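Local coordinates for protein transketolase (Campylobacter jejuni, PDB 3L84) that belongs to the transketolase family of thiamine diphosphate-binding proteins and is built from two thiamine diphosphate-binding-type domains followed by a C-terminal domain, at residues 83-86 with 87-90; 70-73 with 74-78; 280-284 with 285-289; 102-106 with 107-111; 29-32 with 33-37. One frame throughout, in Å; residues are numbered along the deposited sequence. Where two conformers were deposited one is given.

Interaction 1 of 5, residues 83-86 with 87-90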
loop_
_atom_site.group_PDB
_atom_site.type_symbol
_atom_site.label_atom_id
_atom_site.label_comp_id
_atom_site.label_asym_id
_atom_site.label_seq_id
_atom_site.Cartn_x
_atom_site.Cartn_y
_atom_site.Cartn_z
ATOM N N LEU A 83 32.516 -4.741 11.182
ATOM C CA LEU A 83 31.594 -5.825 11.542
ATOM C C LEU A 83 32.506 -6.992 11.825
ATOM O O LEU A 83 33.295 -7.358 10.936
ATOM C CB LEU A 83 30.658 -6.119 10.383
ATOM C CG LEU A 83 29.435 -6.946 10.646
ATOM C CD1 LEU A 83 28.488 -6.314 11.695
ATOM C CD2 LEU A 83 28.620 -7.277 9.375
ATOM N N SER A 84 32.485 -7.494 13.064
ATOM C CA SER A 84 33.443 -8.483 13.528
ATOM C C SER A 84 32.946 -9.913 13.371
ATOM O O SER A 84 31.765 -10.174 13.129
ATOM C CB SER A 84 33.773 -8.235 14.989
ATOM O OG SER A 84 32.669 -8.547 15.801
ATOM N N LEU A 85 33.847 -10.862 13.564
ATOM C CA LEU A 85 33.469 -12.257 13.609
ATOM C C LEU A 85 32.486 -12.522 14.748
ATOM O O LEU A 85 31.504 -13.239 14.567
ATOM C CB LEU A 85 34.702 -13.154 13.727
ATOM C CG LEU A 85 34.465 -14.641 13.437
ATOM C CD1 LEU A 85 34.097 -14.881 11.964
ATOM C CD2 LEU A 85 35.721 -15.439 13.831
ATOM N N GLU A 86 32.706 -11.923 15.906
ATOM C CA GLU A 86 31.759 -12.054 16.992
ATOM C C GLU A 86 30.363 -11.546 16.589
ATOM O O GLU A 86 29.351 -12.126 16.957
ATOM C CB GLU A 86 32.234 -11.325 18.249
ATOM C CG GLU A 86 31.541 -11.793 19.508
ATOM C CD GLU A 86 31.779 -13.283 19.858
ATOM O OE1 GLU A 86 32.758 -13.926 19.395
ATOM O OE2 GLU A 86 30.943 -13.817 20.605
ATOM N N ASP A 87 30.315 -10.437 15.858
ATOM C CA ASP A 87 29.018 -9.949 15.384
ATOM C C ASP A 87 28.300 -11.006 14.517
ATOM O O ASP A 87 27.099 -11.210 14.632
ATOM C CB ASP A 87 29.197 -8.662 14.564
ATOM C CG ASP A 87 29.650 -7.482 15.385
ATOM O OD1 ASP A 87 29.275 -7.358 16.591
ATOM O OD2 ASP A 87 30.370 -6.613 14.813
ATOM N N LEU A 88 29.054 -11.675 13.662
ATOM C CA LEU A 88 28.463 -12.748 12.849
ATOM C C LEU A 88 27.907 -13.874 13.729
ATOM O O LEU A 88 26.863 -14.431 13.427
ATOM C CB LEU A 88 29.473 -13.307 11.834
ATOM C CG LEU A 88 30.168 -12.320 10.878
ATOM C CD1 LEU A 88 31.000 -13.090 9.848
ATOM C CD2 LEU A 88 29.136 -11.433 10.178
ATOM N N LYS A 89 28.601 -14.171 14.823
ATOM C CA LYS A 89 28.145 -15.159 15.786
ATOM C C LYS A 89 26.928 -14.738 16.601
ATOM O O LYS A 89 26.412 -15.519 17.367
ATOM C CB LYS A 89 29.307 -15.524 16.727
ATOM C CG LYS A 89 30.368 -16.336 16.035
ATOM C CD LYS A 89 31.611 -16.567 16.900
ATOM C CE LYS A 89 32.707 -17.290 16.086
ATOM N NZ LYS A 89 33.965 -17.540 16.853
ATOM N N ASN A 90 26.511 -13.489 16.455
ATOM C CA ASN A 90 25.354 -12.906 17.125
ATOM C C ASN A 90 24.203 -12.657 16.134
ATOM O O ASN A 90 23.265 -11.905 16.444
ATOM C CB ASN A 90 25.751 -11.582 17.789
ATOM C CG ASN A 90 26.727 -11.776 18.922
ATOM O OD1 ASN A 90 26.819 -12.873 19.489
ATOM N ND2 ASN A 90 27.464 -10.737 19.250
HETATM O O HOH W 1 34.511 -14.808 17.571
#

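Interaction 2 of 5, residues 70-73 with 74-78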
loop_
_atom_site.group_PDB
_atom_site.type_symbol
_atom_site.label_atom_id
_atom_site.label_comp_id
_atom_site.label_asym_id
_atom_site.label_seq_id
_atom_site.Cartn_x
_atom_site.Cartn_y
_atom_site.Cartn_z
ATOM N N ALA A 70 22.676 -12.805 5.798
ATOM C CA ALA A 70 23.882 -13.468 6.254
ATOM C C ALA A 70 25.012 -13.349 5.231
ATOM O O ALA A 70 26.187 -13.239 5.566
ATOM C CB ALA A 70 23.597 -14.953 6.562
ATOM N N LEU A 71 24.659 -13.387 3.961
ATOM C CA LEU A 71 25.666 -13.258 2.906
ATOM C C LEU A 71 26.252 -11.847 2.880
ATOM O O LEU A 71 27.465 -11.660 2.745
ATOM C CB LEU A 71 25.070 -13.588 1.533
ATOM C CG LEU A 71 26.029 -13.529 0.348
ATOM C CD1 LEU A 71 27.109 -14.601 0.467
ATOM C CD2 LEU A 71 25.291 -13.662 -1.030
ATOM N N LEU A 72 25.383 -10.831 2.987
ATOM C CA LEU A 72 25.852 -9.453 3.065
ATOM C C LEU A 72 26.786 -9.257 4.245
ATOM O O LEU A 72 27.871 -8.698 4.099
ATOM C CB LEU A 72 24.689 -8.472 3.141
ATOM C CG LEU A 72 25.045 -6.983 3.293
ATOM C CD1 LEU A 72 25.903 -6.477 2.182
ATOM C CD2 LEU A 72 23.749 -6.203 3.430
ATOM N N TYR A 73 26.386 -9.732 5.419
ATOM C CA TYR A 73 27.221 -9.562 6.608
ATOM C C TYR A 73 28.561 -10.292 6.462
ATOM O O TYR A 73 29.599 -9.769 6.859
ATOM C CB TYR A 73 26.481 -10.102 7.829
ATOM C CG TYR A 73 25.202 -9.388 8.184
ATOM C CD1 TYR A 73 25.009 -8.073 7.895
ATOM C CD2 TYR A 73 24.178 -10.054 8.836
ATOM C CE1 TYR A 73 23.819 -7.428 8.248
ATOM C CE2 TYR A 73 23.015 -9.434 9.209
ATOM C CZ TYR A 73 22.815 -8.140 8.897
ATOM O OH TYR A 73 21.635 -7.494 9.255
ATOM N N SER A 74 28.537 -11.481 5.882
ATOM C CA SER A 74 29.781 -12.206 5.638
ATOM C C SER A 74 30.735 -11.383 4.769
ATOM O O SER A 74 31.932 -11.249 5.088
ATOM C CB SER A 74 29.481 -13.526 4.968
ATOM O OG SER A 74 28.744 -14.434 5.784
ATOM N N PHE A 75 30.189 -10.827 3.682
ATOM C CA PHE A 75 30.966 -10.006 2.762
ATOM C C PHE A 75 31.497 -8.734 3.428
ATOM O O PHE A 75 32.658 -8.371 3.242
ATOM C CB PHE A 75 30.115 -9.675 1.544
ATOM C CG PHE A 75 30.778 -8.727 0.589
ATOM C CD1 PHE A 75 31.907 -9.108 -0.097
ATOM C CD2 PHE A 75 30.327 -7.435 0.453
ATOM C CE1 PHE A 75 32.553 -8.214 -0.954
ATOM C CE2 PHE A 75 30.968 -6.556 -0.417
ATOM C CZ PHE A 75 32.066 -6.963 -1.114
ATOM N N LEU A 76 30.679 -8.063 4.233
ATOM C CA LEU A 76 31.155 -6.838 4.917
ATOM C C LEU A 76 32.288 -7.172 5.880
ATOM O O LEU A 76 33.313 -6.472 5.936
ATOM C CB LEU A 76 30.013 -6.139 5.645
ATOM C CG LEU A 76 28.892 -5.601 4.774
ATOM C CD1 LEU A 76 27.755 -4.989 5.629
ATOM C CD2 LEU A 76 29.389 -4.547 3.763
ATOM N N HIS A 77 32.148 -8.257 6.643
ATOM C CA HIS A 77 33.206 -8.665 7.563
ATOM C C HIS A 77 34.505 -8.986 6.801
ATOM O O HIS A 77 35.593 -8.528 7.134
ATOM C CB HIS A 77 32.793 -9.906 8.360
ATOM C CG HIS A 77 33.892 -10.395 9.234
ATOM N ND1 HIS A 77 34.585 -11.571 9.034
ATOM C CD2 HIS A 77 34.502 -9.765 10.261
ATOM C CE1 HIS A 77 35.543 -11.665 9.946
ATOM N NE2 HIS A 77 35.521 -10.576 10.690
ATOM N N LEU A 78 34.382 -9.804 5.771
ATOM C CA LEU A 78 35.555 -10.234 5.003
ATOM C C LEU A 78 36.261 -9.079 4.313
ATOM O O LEU A 78 37.480 -9.107 4.156
ATOM C CB LEU A 78 35.164 -11.277 3.963
ATOM C CG LEU A 78 34.804 -12.642 4.555
ATOM C CD1 LEU A 78 33.974 -13.473 3.552
ATOM C CD2 LEU A 78 36.068 -13.409 4.951
#

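Interaction 3 of 5, residues 280-284 with 285-289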
loop_
_atom_site.group_PDB
_atom_site.type_symbol
_atom_site.label_atom_id
_atom_site.label_comp_id
_atom_site.label_asym_id
_atom_site.label_seq_id
_atom_site.Cartn_x
_atom_site.Cartn_y
_atom_site.Cartn_z
ATOM N N PHE A 280 32.745 -20.985 11.321
ATOM C CA PHE A 280 33.211 -19.612 11.163
ATOM C C PHE A 280 34.682 -19.533 10.741
ATOM O O PHE A 280 35.464 -18.753 11.296
ATOM C CB PHE A 280 32.931 -18.804 12.428
ATOM C CG PHE A 280 31.474 -18.689 12.744
ATOM C CD1 PHE A 280 30.702 -17.677 12.182
ATOM C CD2 PHE A 280 30.847 -19.603 13.564
ATOM C CE1 PHE A 280 29.334 -17.597 12.460
ATOM C CE2 PHE A 280 29.493 -19.505 13.844
ATOM C CZ PHE A 280 28.739 -18.499 13.280
ATOM N N HIS A 281 35.042 -20.379 9.773
ATOM C CA HIS A 281 36.407 -20.496 9.303
ATOM C C HIS A 281 36.628 -19.632 8.076
ATOM O O HIS A 281 35.853 -19.669 7.124
ATOM C CB HIS A 281 36.708 -21.948 8.927
ATOM C CG HIS A 281 38.108 -22.144 8.435
ATOM N ND1 HIS A 281 39.203 -21.914 9.231
ATOM C CD2 HIS A 281 38.588 -22.474 7.212
ATOM C CE1 HIS A 281 40.304 -22.120 8.527
ATOM N NE2 HIS A 281 39.957 -22.482 7.305
ATOM N N ILE A 282 37.726 -18.889 8.078
ATOM C CA ILE A 282 38.141 -18.090 6.928
ATOM C C ILE A 282 39.544 -18.542 6.504
ATOM O O ILE A 282 40.535 -18.271 7.202
ATOM C CB ILE A 282 38.116 -16.583 7.258
ATOM C CG1 ILE A 282 36.733 -16.175 7.797
ATOM C CG2 ILE A 282 38.560 -15.792 6.007
ATOM C CD1 ILE A 282 36.617 -14.748 8.349
ATOM N N PRO A 283 39.649 -19.276 5.381
ATOM C CA PRO A 283 40.986 -19.701 4.935
ATOM C C PRO A 283 41.882 -18.533 4.590
ATOM O O PRO A 283 41.388 -17.471 4.191
ATOM C CB PRO A 283 40.711 -20.534 3.678
ATOM C CG PRO A 283 39.279 -20.775 3.647
ATOM C CD PRO A 283 38.598 -19.749 4.470
ATOM N N GLN A 284 43.184 -18.715 4.738
ATOM C CA GLN A 284 44.151 -17.637 4.455
ATOM C C GLN A 284 44.060 -16.959 3.104
ATOM O O GLN A 284 44.060 -15.738 3.050
ATOM C CB GLN A 284 45.591 -18.150 4.630
ATOM C CG GLN A 284 46.062 -18.108 6.046
ATOM C CD GLN A 284 46.195 -16.698 6.581
ATOM O OE1 GLN A 284 45.506 -16.322 7.528
ATOM N NE2 GLN A 284 47.054 -15.899 5.973
ATOM N N ALA A 285 44.037 -17.702 2.005
ATOM C CA ALA A 285 44.058 -17.070 0.679
ATOM C C ALA A 285 42.847 -16.175 0.509
ATOM O O ALA A 285 42.960 -15.050 0.012
ATOM C CB ALA A 285 44.137 -18.131 -0.461
ATOM N N SER A 286 41.684 -16.659 0.943
ATOM C CA SER A 286 40.448 -15.902 0.856
ATOM C C SER A 286 40.488 -14.714 1.801
ATOM O O SER A 286 40.052 -13.629 1.437
ATOM C CB SER A 286 39.234 -16.787 1.158
ATOM O OG SER A 286 39.001 -17.666 0.058
ATOM N N LYS A 287 41.012 -14.902 3.012
ATOM C CA LYS A 287 41.117 -13.806 3.983
ATOM C C LYS A 287 41.881 -12.616 3.385
ATOM O O LYS A 287 41.413 -11.478 3.414
ATOM C CB LYS A 287 41.814 -14.290 5.261
ATOM C CG LYS A 287 41.950 -13.247 6.365
ATOM C CD LYS A 287 42.857 -13.684 7.502
ATOM C CE LYS A 287 43.423 -12.507 8.319
ATOM N NZ LYS A 287 42.338 -11.804 9.062
ATOM N N ILE A 288 43.044 -12.911 2.821
ATOM C CA ILE A 288 43.911 -11.877 2.268
ATOM C C ILE A 288 43.259 -11.238 1.061
ATOM O O ILE A 288 43.285 -10.018 0.922
ATOM C CB ILE A 288 45.275 -12.477 1.869
ATOM C CG1 ILE A 288 46.021 -12.977 3.098
ATOM C CG2 ILE A 288 46.155 -11.472 1.112
ATOM C CD1 ILE A 288 47.135 -13.895 2.722
ATOM N N ARG A 289 42.697 -12.044 0.178
ATOM C CA ARG A 289 42.097 -11.519 -1.038
ATOM C C ARG A 289 40.882 -10.630 -0.751
ATOM O O ARG A 289 40.806 -9.507 -1.260
ATOM C CB ARG A 289 41.746 -12.654 -1.987
ATOM C CG ARG A 289 41.105 -12.225 -3.316
ATOM C CD ARG A 289 41.939 -11.246 -4.153
ATOM N NE ARG A 289 43.273 -11.702 -4.533
ATOM C CZ ARG A 289 43.560 -12.439 -5.606
ATOM N NH1 ARG A 289 42.612 -12.910 -6.418
ATOM N NH2 ARG A 289 44.822 -12.733 -5.862
#

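Interaction 4 of 5, residues 102-106 with 107-111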
loop_
_atom_site.group_PDB
_atom_site.type_symbol
_atom_site.label_atom_id
_atom_site.label_comp_id
_atom_site.label_asym_id
_atom_site.label_seq_id
_atom_site.Cartn_x
_atom_site.Cartn_y
_atom_site.Cartn_z
ATOM N N PRO A 102 18.696 -6.426 6.909
ATOM C CA PRO A 102 19.719 -5.383 7.144
ATOM C C PRO A 102 19.143 -4.026 7.537
ATOM O O PRO A 102 18.073 -3.606 7.031
ATOM C CB PRO A 102 20.442 -5.294 5.794
ATOM C CG PRO A 102 20.101 -6.606 5.070
ATOM C CD PRO A 102 18.684 -6.860 5.499
ATOM N N GLU A 103 19.875 -3.375 8.433
ATOM C CA GLU A 103 19.491 -2.073 9.018
ATOM C C GLU A 103 20.666 -1.133 8.822
ATOM O O GLU A 103 21.828 -1.537 8.930
ATOM C CB GLU A 103 19.175 -2.166 10.520
ATOM C CG GLU A 103 18.035 -3.120 10.828
ATOM C CD GLU A 103 17.716 -3.303 12.300
ATOM O OE1 GLU A 103 18.259 -2.601 13.180
ATOM O OE2 GLU A 103 16.914 -4.240 12.583
ATOM N N ILE A 104 20.406 0.158 8.577
ATOM C CA ILE A 104 21.497 1.090 8.288
ATOM C C ILE A 104 22.379 1.411 9.487
ATOM O O ILE A 104 23.459 1.944 9.324
ATOM C CB ILE A 104 21.006 2.375 7.597
ATOM C CG1 ILE A 104 20.072 3.186 8.495
ATOM C CG2 ILE A 104 20.354 2.018 6.224
ATOM C CD1 ILE A 104 19.971 4.670 8.009
ATOM N N SER A 105 21.950 1.050 10.698
ATOM C CA SER A 105 22.833 1.165 11.838
ATOM C C SER A 105 24.036 0.240 11.745
ATOM O O SER A 105 25.066 0.483 12.405
ATOM C CB SER A 105 22.039 0.915 13.113
ATOM O OG SER A 105 21.302 -0.285 13.060
ATOM N N THR A 106 23.971 -0.799 10.916
ATOM C CA THR A 106 25.148 -1.591 10.592
ATOM C C THR A 106 25.892 -0.889 9.474
ATOM O O THR A 106 25.457 -0.784 8.352
ATOM C CB THR A 106 24.760 -2.997 10.168
ATOM O OG1 THR A 106 23.982 -3.615 11.225
ATOM C CG2 THR A 106 25.990 -3.855 9.831
ATOM N N LEU A 107 27.088 -0.424 9.780
ATOM C CA LEU A 107 27.921 0.269 8.787
ATOM C C LEU A 107 28.209 -0.581 7.566
ATOM O O LEU A 107 28.530 -1.785 7.667
ATOM C CB LEU A 107 29.257 0.680 9.426
ATOM C CG LEU A 107 29.216 2.052 10.101
ATOM C CD1 LEU A 107 29.782 3.122 9.168
ATOM C CD2 LEU A 107 27.842 2.486 10.621
ATOM N N GLY A 108 28.022 0.024 6.398
ATOM C CA GLY A 108 28.140 -0.691 5.163
ATOM C C GLY A 108 26.812 -1.049 4.529
ATOM O O GLY A 108 26.759 -1.337 3.358
ATOM N N VAL A 109 25.713 -1.059 5.296
ATOM C CA VAL A 109 24.400 -1.356 4.752
ATOM C C VAL A 109 23.850 -0.079 4.111
ATOM O O VAL A 109 23.664 0.950 4.772
ATOM C CB VAL A 109 23.456 -1.856 5.838
ATOM C CG1 VAL A 109 22.031 -1.909 5.302
ATOM C CG2 VAL A 109 23.903 -3.235 6.360
ATOM N N GLU A 110 23.567 -0.121 2.823
ATOM C CA GLU A 110 23.192 1.089 2.118
ATOM C C GLU A 110 21.802 1.580 2.464
ATOM O O GLU A 110 21.553 2.787 2.503
ATOM C CB GLU A 110 23.311 0.888 0.600
ATOM C CG GLU A 110 24.769 0.757 0.102
ATOM C CD GLU A 110 25.595 2.017 0.214
ATOM O OE1 GLU A 110 25.012 3.103 0.437
ATOM O OE2 GLU A 110 26.827 1.889 0.056
ATOM N N ILE A 111 20.897 0.650 2.643
ATOM C CA ILE A 111 19.486 0.970 2.858
ATOM C C ILE A 111 18.856 -0.236 3.500
ATOM O O ILE A 111 19.296 -1.359 3.270
ATOM C CB ILE A 111 18.826 1.405 1.522
ATOM C CG1 ILE A 111 17.428 2.010 1.736
ATOM C CG2 ILE A 111 18.719 0.249 0.547
ATOM C CD1 ILE A 111 17.043 3.016 0.659
HETATM O O HOH W 2 24.713 2.343 6.840
#

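Interaction 5 of 5, residues 29-32 with 33-37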
loop_
_atom_site.group_PDB
_atom_site.type_symbol
_atom_site.label_atom_id
_atom_site.label_comp_id
_atom_site.label_asym_id
_atom_site.label_seq_id
_atom_site.Cartn_x
_atom_site.Cartn_y
_atom_site.Cartn_z
ATOM N N PRO A 29 19.367 -19.556 4.567
ATOM C CA PRO A 29 20.684 -19.944 4.029
ATOM C C PRO A 29 20.708 -20.248 2.529
ATOM O O PRO A 29 21.794 -20.235 1.916
ATOM C CB PRO A 29 20.986 -21.224 4.805
ATOM C CG PRO A 29 19.646 -21.814 5.020
ATOM C CD PRO A 29 18.673 -20.689 5.198
ATOM N N GLY A 30 19.547 -20.542 1.946
ATOM C CA GLY A 30 19.507 -21.017 0.566
ATOM C C GLY A 30 19.961 -20.009 -0.458
ATOM O O GLY A 30 20.773 -20.335 -1.331
ATOM N N ALA A 31 19.425 -18.803 -0.364
ATOM C CA ALA A 31 19.870 -17.735 -1.273
ATOM C C ALA A 31 21.342 -17.330 -1.107
ATOM O O ALA A 31 22.029 -17.155 -2.103
ATOM C CB ALA A 31 18.916 -16.530 -1.241
ATOM N N PRO A 32 21.845 -17.197 0.132
ATOM C CA PRO A 32 23.288 -16.970 0.285
ATOM C C PRO A 32 24.135 -17.972 -0.480
ATOM O O PRO A 32 25.101 -17.605 -1.146
ATOM C CB PRO A 32 23.472 -17.065 1.785
ATOM C CG PRO A 32 22.156 -16.437 2.298
ATOM C CD PRO A 32 21.095 -16.956 1.375
ATOM N N LEU A 33 23.777 -19.257 -0.375
ATOM C CA LEU A 33 24.514 -20.300 -1.082
ATOM C C LEU A 33 24.344 -20.184 -2.592
ATOM O O LEU A 33 25.306 -20.408 -3.334
ATOM C CB LEU A 33 24.121 -21.700 -0.588
ATOM C CG LEU A 33 24.977 -22.259 0.544
ATOM C CD1 LEU A 33 24.979 -21.359 1.787
ATOM C CD2 LEU A 33 24.499 -23.649 0.910
ATOM N N GLY A 34 23.156 -19.816 -3.042
ATOM C CA GLY A 34 22.889 -19.638 -4.460
ATOM C C GLY A 34 23.597 -18.447 -5.062
ATOM O O GLY A 34 23.907 -18.475 -6.240
ATOM N N LEU A 35 23.875 -17.437 -4.246
ATOM C CA LEU A 35 24.420 -16.165 -4.703
ATOM C C LEU A 35 25.932 -16.032 -4.455
ATOM O O LEU A 35 26.559 -15.054 -4.870
ATOM C CB LEU A 35 23.710 -14.984 -4.044
ATOM C CG LEU A 35 22.274 -14.775 -4.521
ATOM C CD1 LEU A 35 21.585 -13.791 -3.575
ATOM C CD2 LEU A 35 22.286 -14.280 -5.928
ATOM N N ALA A 36 26.544 -17.012 -3.799
ATOM C CA ALA A 36 27.923 -16.845 -3.343
ATOM C C ALA A 36 28.950 -16.733 -4.466
ATOM O O ALA A 36 29.927 -15.979 -4.334
ATOM C CB ALA A 36 28.315 -17.969 -2.397
ATOM N N ASP A 37 28.701 -17.434 -5.573
ATOM C CA ASP A 37 29.625 -17.337 -6.690
ATOM C C ASP A 37 29.542 -15.954 -7.351
ATOM O O ASP A 37 30.568 -15.342 -7.681
ATOM C CB ASP A 37 29.360 -18.450 -7.712
ATOM C CG ASP A 37 29.495 -19.838 -7.108
ATOM O OD1 ASP A 37 30.456 -20.086 -6.340
ATOM O OD2 ASP A 37 28.608 -20.674 -7.341
#

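Interaction 1 of 5, residues 83-86 with 87-90
Asp87 folds its carboxylate back over Ser84, and the two residues make a capping box at the start of helix 85-88. Asp87 OD2 accepts from Ser84 N at 2.9 Å in an almost straight bond (176° at the hydrogen), on its anti side and 34° out of the carboxylate plane. Ser84 OG takes Asp87 N at 3.0 Å. Serine suits the N-cap because its short arm, with chi1 at 70°, brings OG round to a first-turn N-H that has no earlier helical carbonyl to bind, while aspartate is just long enough to return the bond. Leu83 CD1 lies 3.7 Å from Asp87 OD2, so a methyl borders the carboxylate.

One turn on, Lys89 runs out extended past Leu85, its CE 4.1 Å from Leu85 CG. A water joins its charge to Glu86, donating to Glu86 OE1 at 2.7 Å and accepting from Lys89 NZ at 2.9 Å; the ammonium and carboxylate themselves stay apart. Leucines serve the inner side: Leu83 packs on Tyr73 and Leu76 and Leu88 on Tyr73 and His77, seating this short helix against helix 69-79, while Lys89 lies on Phe280 of a loop.

Interaction 2 of 5, residues 70-73 with 74-78
Residues 70-78 form uninterrupted alpha-helix, with four successive backbone bonds of the i to i+4 kind linking 70-73 to 74-78. They run from Ser74 N to Ala70 O, Phe75 N to Leu71 O, Leu76 N to Leu72 O and His77 N to Tyr73 O, all between 2.9 and 3.0 Å. Ser74 adds a side-chain bond to this ladder: its OG donates to Ala70 O at 2.8 Å. That carbonyl oxygen therefore has two donors, and the N-H and the hydroxyl come to it from opposite faces of the peptide plane. The hydroxyl lies beside its own backbone N (chi1 -65°), which turns it back down the helix toward the preceding turn. Serine suits a buried helix position for this reason, since its polar group is satisfied within the helix while its small side chain lets Leu16, Ser17 and Met20 of helix 3-24 come close.

The helix belongs to the thiamine diphosphate-binding domain, where it is surrounded by other helices and loops. On another side Leu72 and Leu76, one turn apart, bring their branches together obliquely, with Leu72 CD1 4.1 Å from Leu76 CG. Leu76 CG also lies 3.3 Å from Leu72 O, close against the carbonyl that its own N-H binds. Leu71 and Phe75 instead serve the packing against helix 30-42, both reaching Leu39. Tyr73 extends its ring away from 74-78; its phenol is bonded to Pro99 O, a polar end for an otherwise buried aromatic.

Interaction 3 of 5, residues 280-284 with 285-289
Pro283 O receives Lys287 N at 2.9 Å, the shortest hydrogen bond between 280-284 and 285-289, with the donor nearly along the C=O axis. It opens the first turn of helix 284-291, for which Pro283 is the N-cap residue. Proline suits this place: its ring restrains phi, here -63°, and as the chain enters the helix its missing N-H costs no helical bond. Ile288 N follows on Gln284 O at 3.0 Å, so the helix begins with two regular i to i+4 bonds.

The incoming loop folds against the same turn. Ile282 meets Lys287 at about a right angle, its CG2 3.7 Å from Lys287 CB, so that the aliphatic root of the lysine takes part in apolar packing although NZ leads away to a long, weak ion pair with Glu291. Ile282 also packs on His77 and Leu78 of helix 69-79, and Pro283 touches Thr12 of helix 3-24. Ser286 is bonded through OG to Glu8 of the same helix.

On the outer side, where long flexible residues are at home, Gln284 in this crystal bends at chi2 (-66°) and spreads its amide over the next turn. The amide oxygen and nitrogen diverge: OE1 lies 3.7 Å from Lys287 CD, the two side chains running alongside in the same direction, while NE2 comes within 3.8 Å of Ile288 CD1.

Interaction 4 of 5, residues 102-106 with 107-111
Val109 turns its side chain inward across the loop to meet Pro102, with Val109 CG1 3.8 Å from Pro102 CB. CG1 stands anti to the backbone N (chi1 169°), which directs this branch to the proline and leaves the other, CG2, 3.9 Å from Thr106 CB. A beta-branched valine suits the position, since its two methyls can serve both neighbours from one short stem. Two turn carbonyls lie against that stem: Val109 CB is 3.5 Å from Glu103 O and 3.4 Å from Thr106 O.

Ile104 approaches from another side, its CG2 3.6 Å from Ile111 CA. Thr106 presents carbon to the valine while its OG1 bonds to Lys97 O, so one residue serves an apolar and a polar neighbour.

The backbone makes two consecutive turns, type I from Glu103 to Thr106 and type II from Thr106 to Val109. The second is closed by Val109 N on Thr106 O at 3.1 Å; at its third position, phi 103°, a side chain would press on Leu107 O, and Gly108 has none. Leu107 O itself is buried with no partner in the model. A water joins Ile104 O and Val109 O, donating to both.

Around this loop, Pro102 rests on Leu72 of helix 69-79, Ile111 on Phe126 of helix 118-137, and both isoleucines on Met431 of helix 418-431; Glu103 touches Pro451 of the second subunit.

Interaction 5 of 5, residues 29-32 with 33-37
The chain enters helix 30-42 through backbone bonds from Leu33 N to Pro29 O at 3.2 Å, Gly34 N to Gly30 O at 3.0 Å and Leu35 N to Ala31 O at 2.8 Å. The last is short but bent, 131° at the hydrogen, and Leu35 N also makes a weak bond to Pro32 O, so this part of the helix is somewhat irregular.

Side chains meet chiefly backbone oxygens of the preceding turn. Leu35 has CG beside its own N (chi1 -71°), which lays the branch over Ala31: Leu35 CG is 3.4 Å from Ala31 O, and its CD1 comes to 4.5 Å from Ala31 CB. Leu33 likewise curls back, with CD1 3.4 Å from Pro29 O. Ala36 CB, one turn beyond Pro32, is 3.5 Å from Pro32 O.

Each residue type suits what surrounds it. Pro32 fits because, in the first turn, its missing N-H costs no regular helical bond, and its compact ring packs on Ser17 of helix 3-24 and Leu71 of helix 69-79. Small Ala31 faces His67, whereas Leu33 fills the side toward Ala246 and Leu260, its carbonyl oxygen accepting a hydrogen bond from Arg14 NH2.

Proline in the first turn is common in alpha-helices; here the helix is buried among the helices and loops of the thiamine diphosphate-binding domain.

Overall arrangement
All five contacts lie in the N-terminal thiamine diphosphate-binding domain and follow the chain in the order 5, 2, 1, 4, 3. Interaction 2, on helix 69-79, is the hub: its centre is 10 to 13 Å from each of the others, and it touches all four. Leu71 meets Leu35 at the start of helix 30-42 in interaction 5, Tyr73 meets Pro102 in the loop of interaction 4, and the end of the helix meets the loop of interaction 3. Interaction 1 follows on the next helix and also touches interactions 3 and 4. Interactions 3 and 4, with centres about 24 Å apart, do not meet. One largely buried helix thus joins helix starts and loops from distant parts of the domain's sequence.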